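Local coordinates for protein aclacinomycin oxidoreductase (AknOx) (Streptomyces galilaeus, PDB 2IPI) that oxidises the terminal sugar of aclacinomycins in two successive oxygen-dependent steps, converting aclacinomycin N to aclacinomycin A and then Y with a bicovalently attached FAD, at residues A[253-258]-A[303-308]; A[122-127]-A[222-227]; A[368-373]-A[458-463]. All coordinates share one frame; numbering follows the deposited sequence.

How the contacts relate
Contacts 1 and 2 are buried strand pairings in two different sheets on opposite sides of the chain's centre, their centres 37 Å apart, whereas contact 3 joins two loops and is only partly buried. Contact 1 belongs to the large antiparallel sheet near the bound aclacinomycin, and contact 3 starts at the end of an outermost strand of that same sheet. Contact 2 lies in the FAD-binding part and reaches the adenine of the cofactor. Chemistry follows place: tryptophan and aliphatic packing in contact 1, apolar packing edged by one weak salt bridge in contact 2, and mostly arginine, lysine and aspartate in contact 3.

Contact 1 (A[253-258]-A[303-308]); sequences VTWDWS and ILLDIQ
Trp255 and Ile303 form one end of an antiparallel beta pairing between strands 248-256 and 302-310, neighbours in the seven-stranded sheet that probably forms the substrate-binding domain, as in related flavoenzymes of this family. The short segments run 173° apart, their axes 4.8 Å from each other.

Backbone bonds set the register. In the hydrogen-bonded pair Val253-Leu305, Val253 N donates to Leu305 O at 3.0 Å and Leu305 N returns a bond to Val253 O. Trp255 N gives a further, nearly straight bond to Ile303 O, while the return from Ile303 N to Trp255 O is weak, at 3.3 Å. Thr254 and Leu304, the non-hydrogen-bonded pair between them, add CA-H...O contacts to the carbonyls of Ile303 and Val253.

Apolar packing dominates the face that carries Val253, Trp255, Ile303 and Leu305. The Trp255 indole lies alongside the Leu305 side chain, whose CB meets CZ3 at the ring edge, 3.8 Å away. Val253 CG1 covers part of one indole face from within the same strand. With chi1 at 60°, Ile303 holds CG1 between its own backbone N and carbonyl carbon, within 3.9 Å of Trp255 CB, while its CG2 branch, anti to the carbonyl carbon, meets Trp257. Helix 316-327 covers this face through Val324, Val327 and Phe323, and Phe293 of strand 290-296 meets the Trp255 ring.

On the other face Thr254 and Leu304 meet. Thr254 OG1 is buried there with no polar partner in the model; Leu304 CD1 lies 3.5 Å from it.

Two residues on from Trp255, Trp257 crosses Ile303 at about a right angle. Its NE1, which makes a weak hydrogen bond to Asn296 O, comes within 3.7 Å of Ile303 CG2.

Contact 2 (A[122-127]-A[222-227]); sequences AVEPGA and VTRYWF. With FAD (flavin-adenine dinucleotide), chain F.
Val123 pushes its CG2 methyl against the edge of the Phe227 ring, in the ring plane and 3.3 Å from CE1, a tight approach. The same methyl touches Tyr225 CB at 3.6 Å. The strand puts the Val123 side chain on the Tyr225 face, and a chi1 of -48° places CG2 between the backbone N and the carbonyl carbon, where it meets both partners. Ala122 points to the opposite face, where its CB lies over the rim of the Trp226 indole.

Two backbone bonds tie Val123 to Tyr225 as a hydrogen-bonded antiparallel pair, Val123 N to Tyr225 O at 3.1 Å and Tyr225 N to Val123 O at 3.0 Å. Beyond them the pairing ends at a type I turn, Glu124 to Ala127, and Pro125 packs its ring carbons against the Val222 and Thr223 carbonyls. Thr223 O is thereby buried with no polar partner in the model.

At the margin, Glu124 OE2 meets Arg224 NH2 at the guanidinium edge, in its plane. This salt bridge is weak, at 3.4 Å, with the carboxylate turned 36° from the guanidinium; the stronger partner of Arg224 is Glu181, which also accepts from Trp226 NE1. Thr223 and Arg224 both face Glu181 and form a classic beta bulge.

Just before the bulge Val222 reads the adenine edge of FAD: its N donates to N1A at 3.1 Å, and N6A donates to its O at 3.2 Å. Pro125 CB lies 3.8 Å from N6A, so both segments line the adenine site.

Within the five-stranded antiparallel sheet of the PCMH-type FAD-binding fold, strand 221-227 runs between strands 120-123 and 177-185, and Val154 of helix 154-157 packs on the face of Val123 and Tyr225.

Contact 3 (A[368-373]-A[458-463]); sequences LRKPWT and PDDRTE
This is a polar loop-to-loop contact at the end of an outermost strand of the large antiparallel sheet, where the chain leaving strand 360-368 for helix 374-385 meets the loop 458-463. Leu368 and Thr462 make a single backbone bridge, and beside it Arg461 O receives two successive amides: Arg369 N at 2.6 Å and Lys370 N at 3.2 Å. Both come from the same face of the carbonyl, Arg369 N from well above its plane. A water lies within hydrogen-bonding distance of both this oxygen and Lys370 O, with more acceptors around it than protons.

The Arg461 side chain returns the grip. Bent at chi3 (94°), it lays one guanidinium face over Lys370 CB and turns an edge to Pro371, so that NH2 meets Pro371 O in the guanidinium plane at 2.7 Å.

Asp460 is shared between two basic residues. Its OD1 forms a salt bridge with Lys370 NZ at 2.6 Å, although the exact position of the lysine arm is uncertain. In the conformer described here, Arg369 NH1 makes a weak hydrogen bond within a salt bridge to OD2 at 3.2 Å, its guanidinium 82° from the carboxylate plane; Arg369 NH2 has a separate salt bridge to Asp417. Further in, Arg369 CG packs on Glu463 CG at 3.8 Å, while the Glu463 carboxylate is taken up by Lys492 and Ser418.

Asp459, in the conformer described, shapes the loop that offers these groups. Its OD1 accepts from Arg461 N at 2.7 Å, through the anti lone pair, and also from Thr462 N, on the syn side but well out of the carboxylate plane. The arrangement is that of an Asx turn extended to an Asx motif, joined to a salt-bridge network of Arg369, Lys370 and Asp460.

Contact 1 (A[253-258]-A[303-308])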
loop_
_atom_site.group_PDB
_atom_site.type_symbol
_atom_site.label_atom_id
_atom_site.label_comp_id
_atom_site.label_asym_id
_atom_site.label_seq_id
_atom_site.Cartn_x
_atom_site.Cartn_y
_atom_site.Cartn_z
ATOM N N VAL A 253 -4.533 -12.780 -19.242
ATOM C CA VAL A 253 -4.456 -14.215 -19.433
ATOM C C VAL A 253 -5.355 -14.909 -18.413
ATOM O O VAL A 253 -5.191 -14.705 -17.204
ATOM C CB VAL A 253 -3.003 -14.695 -19.256
ATOM C CG1 VAL A 253 -2.821 -16.147 -19.674
ATOM C CG2 VAL A 253 -2.048 -13.803 -20.042
ATOM N N THR A 254 -6.312 -15.722 -18.849
ATOM C CA THR A 254 -7.235 -16.362 -17.919
ATOM C C THR A 254 -7.312 -17.872 -18.117
ATOM O O THR A 254 -7.330 -18.364 -19.253
ATOM C CB THR A 254 -8.659 -15.792 -18.068
ATOM O OG1 THR A 254 -8.887 -14.777 -17.083
ATOM C CG2 THR A 254 -9.677 -16.896 -17.816
ATOM N N TRP A 255 -7.355 -18.606 -17.010
ATOM C CA TRP A 255 -7.423 -20.060 -17.015
ATOM C C TRP A 255 -8.673 -20.531 -16.275
ATOM O O TRP A 255 -8.817 -20.226 -15.082
ATOM C CB TRP A 255 -6.194 -20.667 -16.370
ATOM C CG TRP A 255 -4.867 -20.547 -17.038
ATOM C CD1 TRP A 255 -4.315 -21.403 -17.943
ATOM C CD2 TRP A 255 -3.897 -19.504 -16.850
ATOM N NE1 TRP A 255 -3.072 -20.966 -18.338
ATOM C CE2 TRP A 255 -2.794 -19.792 -17.674
ATOM C CE3 TRP A 255 -3.857 -18.348 -16.063
ATOM C CZ2 TRP A 255 -1.671 -18.983 -17.743
ATOM C CZ3 TRP A 255 -2.731 -17.547 -16.139
ATOM C CH2 TRP A 255 -1.645 -17.849 -16.964
ATOM N N ASP A 256 -9.571 -21.245 -16.955
ATOM C CA ASP A 256 -10.853 -21.606 -16.342
ATOM C C ASP A 256 -10.660 -22.639 -15.233
ATOM O O ASP A 256 -9.765 -23.472 -15.331
ATOM C CB ASP A 256 -11.865 -22.123 -17.372
ATOM C CG ASP A 256 -12.331 -21.095 -18.384
ATOM O OD1 ASP A 256 -11.473 -20.696 -19.206
ATOM O OD2 ASP A 256 -13.505 -20.671 -18.403
ATOM N N TRP A 257 -11.449 -22.595 -14.165
ATOM C CA TRP A 257 -11.251 -23.500 -13.038
ATOM C C TRP A 257 -11.579 -24.938 -13.420
ATOM O O TRP A 257 -11.001 -25.883 -12.891
ATOM C CB TRP A 257 -12.090 -23.083 -11.803
ATOM C CG TRP A 257 -11.227 -22.331 -10.823
ATOM C CD1 TRP A 257 -11.154 -20.981 -10.657
ATOM C CD2 TRP A 257 -10.310 -22.900 -9.880
ATOM N NE1 TRP A 257 -10.254 -20.668 -9.671
ATOM C CE2 TRP A 257 -9.718 -21.831 -9.174
ATOM C CE3 TRP A 257 -9.925 -24.205 -9.553
ATOM C CZ2 TRP A 257 -8.764 -22.020 -8.175
ATOM C CZ3 TRP A 257 -8.985 -24.391 -8.561
ATOM C CH2 TRP A 257 -8.412 -23.313 -7.872
ATOM N N SER A 258 -12.530 -25.118 -14.333
ATOM C CA SER A 258 -12.954 -26.489 -14.632
ATOM C C SER A 258 -11.848 -27.261 -15.321
ATOM O O SER A 258 -11.745 -28.485 -15.205
ATOM C CB SER A 258 -14.230 -26.473 -15.478
ATOM O OG SER A 258 -13.984 -25.915 -16.755
ATOM N N ILE A 303 -8.908 -18.001 -12.644
ATOM C CA ILE A 303 -7.739 -17.306 -12.156
ATOM C C ILE A 303 -7.224 -16.400 -13.276
ATOM O O ILE A 303 -7.307 -16.719 -14.461
ATOM C CB ILE A 303 -6.598 -18.227 -11.705
ATOM C CG1 ILE A 303 -6.047 -19.145 -12.796
ATOM C CG2 ILE A 303 -7.016 -19.052 -10.488
ATOM C CD1 ILE A 303 -4.823 -19.927 -12.401
ATOM N N LEU A 304 -6.723 -15.225 -12.902
ATOM C CA LEU A 304 -6.390 -14.263 -13.958
ATOM C C LEU A 304 -5.034 -13.629 -13.716
ATOM O O LEU A 304 -4.734 -13.125 -12.635
ATOM C CB LEU A 304 -7.511 -13.237 -14.028
ATOM C CG LEU A 304 -7.459 -12.083 -15.005
ATOM C CD1 LEU A 304 -8.889 -11.715 -15.395
ATOM C CD2 LEU A 304 -6.750 -10.893 -14.382
ATOM N N LEU A 305 -4.203 -13.656 -14.738
ATOM C CA LEU A 305 -2.885 -13.023 -14.726
ATOM C C LEU A 305 -2.978 -11.701 -15.498
ATOM O O LEU A 305 -3.183 -11.756 -16.713
ATOM C CB LEU A 305 -1.869 -13.958 -15.344
ATOM C CG LEU A 305 -0.426 -14.100 -14.908
ATOM C CD1 LEU A 305 0.533 -13.997 -16.099
ATOM C CD2 LEU A 305 -0.049 -13.078 -13.839
ATOM N N ASP A 306 -2.850 -10.570 -14.827
ATOM C CA ASP A 306 -2.996 -9.247 -15.429
ATOM C C ASP A 306 -1.647 -8.555 -15.559
ATOM O O ASP A 306 -1.050 -8.095 -14.589
ATOM C CB ASP A 306 -3.985 -8.417 -14.618
ATOM C CG ASP A 306 -4.335 -7.076 -15.233
ATOM O OD1 ASP A 306 -5.215 -6.390 -14.677
ATOM O OD2 ASP A 306 -3.747 -6.689 -16.260
ATOM N N ILE A 307 -1.139 -8.456 -16.780
ATOM C CA ILE A 307 0.224 -8.016 -17.021
ATOM C C ILE A 307 0.288 -6.693 -17.774
ATOM O O ILE A 307 -0.539 -6.398 -18.644
ATOM C CB ILE A 307 0.981 -9.128 -17.781
ATOM C CG1 ILE A 307 1.602 -8.666 -19.099
ATOM C CG2 ILE A 307 0.115 -10.363 -18.019
ATOM C CD1 ILE A 307 2.339 -9.776 -19.829
ATOM N N GLN A 308 1.270 -5.840 -17.457
ATOM C CA GLN A 308 1.332 -4.596 -18.234
ATOM C C GLN A 308 2.775 -4.135 -18.417
ATOM O O GLN A 308 3.645 -4.538 -17.653
ATOM C CB GLN A 308 0.482 -3.509 -17.590
ATOM C CG GLN A 308 1.064 -2.918 -16.317
ATOM C CD GLN A 308 0.052 -2.103 -15.533
ATOM O OE1 GLN A 308 -0.313 -0.978 -15.904
ATOM N NE2 GLN A 308 -0.400 -2.692 -14.431
#

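Contact 2 (A[122-127]-A[222-227])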
loop_
_atom_site.group_PDB
_atom_site.type_symbol
_atom_site.label_atom_id
_atom_site.label_comp_id
_atom_site.label_asym_id
_atom_site.label_seq_id
_atom_site.Cartn_x
_atom_site.Cartn_y
_atom_site.Cartn_z
ATOM N N ALA A 122 4.689 19.903 -5.035
ATOM C CA ALA A 122 3.668 20.026 -4.009
ATOM C C ALA A 122 2.517 19.034 -4.134
ATOM O O ALA A 122 1.832 18.943 -5.143
ATOM C CB ALA A 122 3.140 21.447 -3.919
ATOM N N VAL A 123 2.264 18.214 -3.109
ATOM C CA VAL A 123 1.069 17.360 -3.131
ATOM C C VAL A 123 0.435 17.308 -1.743
ATOM O O VAL A 123 1.070 16.919 -0.756
ATOM C CB VAL A 123 1.314 15.930 -3.629
ATOM C CG1 VAL A 123 2.108 15.874 -4.928
ATOM C CG2 VAL A 123 2.043 15.063 -2.597
ATOM N N GLU A 124 -0.842 17.682 -1.621
ATOM C CA GLU A 124 -1.481 17.659 -0.283
ATOM C C GLU A 124 -2.084 16.299 -0.006
ATOM O O GLU A 124 -2.443 15.585 -0.934
ATOM C CB GLU A 124 -2.508 18.782 -0.189
ATOM C CG GLU A 124 -1.850 20.139 0.063
ATOM C CD GLU A 124 -2.819 21.295 -0.079
ATOM O OE1 GLU A 124 -4.052 21.156 -0.016
ATOM O OE2 GLU A 124 -2.346 22.449 -0.224
ATOM N N PRO A 125 -2.196 15.902 1.260
ATOM C CA PRO A 125 -2.598 14.536 1.582
ATOM C C PRO A 125 -4.014 14.183 1.136
ATOM O O PRO A 125 -4.304 12.991 1.020
ATOM C CB PRO A 125 -2.553 14.495 3.120
ATOM C CG PRO A 125 -2.745 15.930 3.506
ATOM C CD PRO A 125 -1.961 16.705 2.470
ATOM N N GLY A 126 -4.879 15.161 0.898
ATOM C CA GLY A 126 -6.287 14.924 0.613
ATOM C C GLY A 126 -6.468 14.489 -0.832
ATOM O O GLY A 126 -7.461 13.883 -1.212
ATOM N N ALA A 127 -5.466 14.835 -1.638
ATOM C CA ALA A 127 -5.451 14.444 -3.032
ATOM C C ALA A 127 -5.563 12.928 -3.167
ATOM O O ALA A 127 -5.007 12.230 -2.323
ATOM C CB ALA A 127 -4.143 14.873 -3.683
ATOM N N VAL A 222 0.622 14.777 8.431
ATOM C CA VAL A 222 1.243 15.348 7.239
ATOM C C VAL A 222 0.286 16.315 6.553
ATOM O O VAL A 222 -0.857 16.000 6.225
ATOM C CB VAL A 222 1.671 14.247 6.265
ATOM C CG1 VAL A 222 2.236 14.818 4.981
ATOM C CG2 VAL A 222 2.725 13.361 6.920
ATOM N N THR A 223 0.738 17.528 6.279
ATOM C CA THR A 223 -0.082 18.579 5.700
ATOM C C THR A 223 0.320 18.844 4.244
ATOM O O THR A 223 -0.414 19.522 3.519
ATOM C CB THR A 223 0.042 19.875 6.519
ATOM O OG1 THR A 223 -0.571 20.980 5.843
ATOM C CG2 THR A 223 1.509 20.249 6.663
ATOM N N ARG A 224 1.450 18.293 3.850
ATOM C CA ARG A 224 2.010 18.453 2.518
ATOM C C ARG A 224 3.265 17.612 2.305
ATOM O O ARG A 224 4.155 17.553 3.155
ATOM C CB ARG A 224 2.378 19.921 2.232
ATOM C CG ARG A 224 2.910 20.091 0.813
ATOM C CD ARG A 224 3.164 21.549 0.492
ATOM N NE ARG A 224 1.930 22.309 0.527
ATOM C CZ ARG A 224 1.665 23.494 1.029
ATOM N NH1 ARG A 224 2.619 24.194 1.623
ATOM N NH2 ARG A 224 0.431 23.978 0.926
ATOM N N TYR A 225 3.367 16.954 1.156
ATOM C CA TYR A 225 4.506 16.146 0.795
ATOM C C TYR A 225 5.260 16.784 -0.378
ATOM O O TYR A 225 4.533 17.382 -1.175
ATOM C CB TYR A 225 4.087 14.749 0.320
ATOM C CG TYR A 225 3.480 13.779 1.282
ATOM C CD1 TYR A 225 2.113 13.696 1.504
ATOM C CD2 TYR A 225 4.315 12.906 1.986
ATOM C CE1 TYR A 225 1.584 12.787 2.400
ATOM C CE2 TYR A 225 3.780 12.000 2.885
ATOM C CZ TYR A 225 2.426 11.940 3.087
ATOM O OH TYR A 225 1.913 11.016 3.982
ATOM N N TRP A 226 6.552 16.614 -0.443
ATOM C CA TRP A 226 7.422 17.115 -1.499
ATOM C C TRP A 226 8.142 15.999 -2.229
ATOM O O TRP A 226 8.768 15.161 -1.586
ATOM C CB TRP A 226 8.409 18.188 -0.988
ATOM C CG TRP A 226 7.722 19.457 -0.540
ATOM C CD1 TRP A 226 7.230 19.657 0.724
ATOM C CD2 TRP A 226 7.446 20.670 -1.254
ATOM N NE1 TRP A 226 6.665 20.903 0.817
ATOM C CE2 TRP A 226 6.778 21.553 -0.385
ATOM C CE3 TRP A 226 7.671 21.104 -2.561
ATOM C CZ2 TRP A 226 6.352 22.826 -0.753
ATOM C CZ3 TRP A 226 7.251 22.370 -2.933
ATOM C CH2 TRP A 226 6.591 23.233 -2.041
ATOM N N PHE A 227 8.038 15.982 -3.560
ATOM C CA PHE A 227 8.718 14.957 -4.344
ATOM C C PHE A 227 9.755 15.496 -5.325
ATOM O O PHE A 227 9.520 16.481 -6.008
ATOM C CB PHE A 227 7.696 14.133 -5.176
ATOM C CG PHE A 227 6.808 13.347 -4.217
ATOM C CD1 PHE A 227 5.589 13.862 -3.822
ATOM C CD2 PHE A 227 7.248 12.122 -3.730
ATOM C CE1 PHE A 227 4.791 13.184 -2.907
ATOM C CE2 PHE A 227 6.445 11.442 -2.823
ATOM C CZ PHE A 227 5.233 11.963 -2.425
HETATM P PA FAD F . -6.737 6.491 5.477
HETATM O O1A FAD F . -7.633 5.611 6.118
HETATM O O2A FAD F . -7.228 7.868 5.507
HETATM O O5B FAD F . -5.302 6.405 6.114
HETATM C C5B FAD F . -4.664 5.215 6.346
HETATM C C4B FAD F . -3.661 5.365 7.486
HETATM O O4B FAD F . -2.920 6.538 7.292
HETATM C C3B FAD F . -4.373 5.575 8.835
HETATM O O3B FAD F . -3.580 5.141 9.880
HETATM C C2B FAD F . -4.504 7.085 8.924
HETATM O O2B FAD F . -4.652 7.601 10.220
HETATM C C1B FAD F . -3.212 7.492 8.251
HETATM N N9A FAD F . -3.226 8.871 7.722
HETATM C C8A FAD F . -4.131 9.407 6.893
HETATM N N7A FAD F . -3.813 10.662 6.614
HETATM C C5A FAD F . -2.703 10.945 7.296
HETATM C C6A FAD F . -1.920 12.088 7.391
HETATM N N6A FAD F . -2.226 13.100 6.674
HETATM N N1A FAD F . -0.834 12.075 8.147
HETATM C C2A FAD F . -0.512 10.969 8.777
HETATM N N3A FAD F . -1.222 9.859 8.698
HETATM C C4A FAD F . -2.310 9.839 7.988
HETATM N N1 FAD F . -1.263 0.210 -1.392
HETATM C C2 FAD F . -0.130 0.058 -2.155
HETATM O O2 FAD F . 0.940 0.147 -1.733
HETATM N N3 FAD F . -0.287 -0.212 -3.487
HETATM C C4 FAD F . -1.534 -0.329 -4.076
HETATM O O4 FAD F . -1.609 -0.472 -5.263
HETATM C C4X FAD F . -2.676 -0.153 -3.292
HETATM N N5 FAD F . -3.932 -0.282 -3.809
HETATM C C5X FAD F . -5.041 -0.045 -3.064
HETATM C C6 FAD F . -6.311 -0.093 -3.642
HETATM C C7 FAD F . -7.415 0.093 -2.861
HETATM C C7M FAD F . -8.731 0.142 -3.565
HETATM C C8 FAD F . -7.288 0.427 -1.509
HETATM C C8M FAD F . -8.493 0.935 -0.751
HETATM C C9 FAD F . -6.018 0.483 -0.982
HETATM C C9A FAD F . -4.885 0.223 -1.711
HETATM N N10 FAD F . -3.625 0.266 -1.144
HETATM C C10 FAD F . -2.525 0.125 -1.936
HETATM C "C1'" FAD F . -3.415 -0.016 0.308
HETATM C "C2'" FAD F . -3.450 1.200 1.236
HETATM O "O2'" FAD F . -4.571 1.377 2.039
HETATM C "C3'" FAD F . -3.143 2.511 0.553
HETATM O "O3'" FAD F . -1.919 2.477 -0.113
HETATM C "C4'" FAD F . -3.316 3.574 1.681
HETATM O "O4'" FAD F . -3.186 3.103 2.961
HETATM C "C5'" FAD F . -4.564 4.424 1.720
HETATM O "O5'" FAD F . -4.414 5.462 2.629
HETATM P P FAD F . -5.643 6.412 2.801
HETATM O O1P FAD F . -5.222 7.754 2.982
HETATM O O2P FAD F . -6.475 6.233 1.692
HETATM O O3P FAD F . -6.496 5.891 4.027
#

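Contact 3 (A[368-373]-A[458-463])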
loop_
_atom_site.group_PDB
_atom_site.type_symbol
_atom_site.label_atom_id
_atom_site.label_comp_id
_atom_site.label_asym_id
_atom_site.label_seq_id
_atom_site.Cartn_x
_atom_site.Cartn_y
_atom_site.Cartn_z
ATOM N N LEU A 368 7.780 -12.170 -0.382
ATOM C CA LEU A 368 8.496 -13.427 -0.583
ATOM C C LEU A 368 9.926 -13.182 -1.067
ATOM O O LEU A 368 10.130 -12.445 -2.035
ATOM C CB LEU A 368 7.825 -14.350 -1.605
ATOM C CG LEU A 368 6.346 -14.687 -1.440
ATOM C CD1 LEU A 368 5.825 -15.562 -2.580
ATOM C CD2 LEU A 368 6.087 -15.360 -0.108
ATOM N N ARG A 369 10.901 -13.822 -0.446
ATOM C CA ARG A 369 12.277 -13.741 -0.913
ATOM C C ARG A 369 12.591 -14.825 -1.934
ATOM O O ARG A 369 13.476 -14.653 -2.775
ATOM C CB ARG A 369 13.271 -13.867 0.235
ATOM C CG ARG A 369 13.634 -12.559 0.910
ATOM C CD ARG A 369 14.703 -12.828 1.975
ATOM N NE ARG A 369 16.032 -12.490 1.470
ATOM C CZ ARG A 369 17.139 -13.203 1.709
ATOM N NH1 ARG A 369 17.120 -14.378 2.424
ATOM N NH2 ARG A 369 18.279 -12.752 1.183
ATOM N N LYS A 370 11.858 -15.924 -1.820
ATOM C CA LYS A 370 11.958 -17.071 -2.715
ATOM C C LYS A 370 10.562 -17.628 -2.982
ATOM O O LYS A 370 9.640 -17.371 -2.205
ATOM C CB LYS A 370 12.848 -18.154 -2.113
ATOM C CG LYS A 370 14.313 -17.807 -1.997
ATOM C CD LYS A 370 14.996 -18.473 -0.803
ATOM C CE LYS A 370 15.860 -19.666 -1.127
ATOM N NZ LYS A 370 17.329 -19.487 -0.937
ATOM N N PRO A 371 10.371 -18.380 -4.063
ATOM C CA PRO A 371 9.019 -18.821 -4.435
ATOM C C PRO A 371 8.346 -19.651 -3.343
ATOM O O PRO A 371 9.020 -20.111 -2.423
ATOM C CB PRO A 371 9.287 -19.715 -5.648
ATOM C CG PRO A 371 10.584 -19.235 -6.203
ATOM C CD PRO A 371 11.394 -18.890 -4.983
ATOM N N TRP A 372 7.032 -19.859 -3.417
ATOM C CA TRP A 372 6.336 -20.761 -2.509
ATOM C C TRP A 372 6.970 -22.154 -2.544
ATOM O O TRP A 372 7.682 -22.474 -3.505
ATOM C CB TRP A 372 4.877 -20.890 -2.900
ATOM C CG TRP A 372 4.011 -19.681 -2.924
ATOM C CD1 TRP A 372 3.415 -19.103 -4.014
ATOM C CD2 TRP A 372 3.621 -18.883 -1.802
ATOM N NE1 TRP A 372 2.688 -18.000 -3.626
ATOM C CE2 TRP A 372 2.799 -17.844 -2.278
ATOM C CE3 TRP A 372 3.914 -18.970 -0.435
ATOM C CZ2 TRP A 372 2.247 -16.880 -1.432
ATOM C CZ3 TRP A 372 3.363 -18.012 0.391
ATOM C CH2 TRP A 372 2.547 -16.993 -0.100
ATOM N N THR A 373 6.717 -22.990 -1.541
ATOM C CA THR A 373 7.199 -24.363 -1.579
ATOM C C THR A 373 6.224 -25.259 -2.342
ATOM O O THR A 373 5.133 -24.806 -2.680
ATOM C CB THR A 373 7.410 -24.923 -0.160
ATOM O OG1 THR A 373 7.732 -26.313 -0.263
ATOM C CG2 THR A 373 6.169 -24.876 0.711
ATOM N N PRO A 458 10.537 -12.811 8.595
ATOM C CA PRO A 458 11.722 -12.520 7.777
ATOM C C PRO A 458 12.837 -13.528 8.076
ATOM O O PRO A 458 13.322 -13.607 9.207
ATOM C CB PRO A 458 12.105 -11.102 8.199
ATOM C CG PRO A 458 10.848 -10.514 8.770
ATOM C CD PRO A 458 10.106 -11.663 9.413
ATOM N N ASP A 459 13.188 -14.259 7.037
ATOM C CA ASP A 459 14.202 -15.303 7.007
ATOM C C ASP A 459 14.678 -15.478 5.569
ATOM O O ASP A 459 14.525 -14.552 4.757
ATOM C CB ASP A 459 13.659 -16.605 7.597
ATOM C CG ASP A 459 12.348 -17.048 6.982
ATOM O OD1 ASP A 459 12.212 -16.978 5.748
ATOM O OD2 ASP A 459 11.436 -17.458 7.730
ATOM N N ASP A 460 15.244 -16.627 5.215
ATOM C CA ASP A 460 15.761 -16.776 3.867
ATOM C C ASP A 460 14.655 -16.879 2.824
ATOM O O ASP A 460 14.929 -16.886 1.622
ATOM C CB ASP A 460 16.669 -18.015 3.745
ATOM C CG ASP A 460 17.515 -17.895 2.479
ATOM O OD1 ASP A 460 17.119 -18.440 1.416
ATOM O OD2 ASP A 460 18.571 -17.230 2.560
ATOM N N ARG A 461 13.404 -16.974 3.273
ATOM C CA ARG A 461 12.299 -17.187 2.358
ATOM C C ARG A 461 11.324 -16.024 2.251
ATOM O O ARG A 461 10.733 -15.881 1.179
ATOM C CB ARG A 461 11.513 -18.454 2.760
ATOM C CG ARG A 461 12.296 -19.718 2.373
ATOM C CD ARG A 461 11.323 -20.862 2.107
ATOM N NE ARG A 461 10.966 -20.999 0.702
ATOM C CZ ARG A 461 11.692 -21.516 -0.275
ATOM N NH1 ARG A 461 12.904 -21.982 -0.030
ATOM N NH2 ARG A 461 11.172 -21.545 -1.506
ATOM N N THR A 462 11.156 -15.235 3.302
ATOM C CA THR A 462 10.265 -14.088 3.278
ATOM C C THR A 462 10.935 -12.865 3.926
ATOM O O THR A 462 12.034 -12.984 4.446
ATOM C CB THR A 462 8.918 -14.307 3.986
ATOM O OG1 THR A 462 8.989 -13.919 5.368
ATOM C CG2 THR A 462 8.518 -15.775 3.957
ATOM N N GLU A 463 10.262 -11.727 3.883
ATOM C CA GLU A 463 10.727 -10.488 4.503
ATOM C C GLU A 463 9.598 -9.819 5.278
ATOM O O GLU A 463 9.492 -8.592 5.370
ATOM C CB GLU A 463 11.259 -9.535 3.431
ATOM C CG GLU A 463 12.740 -9.642 3.199
ATOM C CD GLU A 463 13.386 -8.460 2.514
ATOM O OE1 GLU A 463 14.366 -7.937 3.091
ATOM O OE2 GLU A 463 12.921 -8.055 1.434
HETATM O O HOH W 1 8.844 -18.094 0.222
#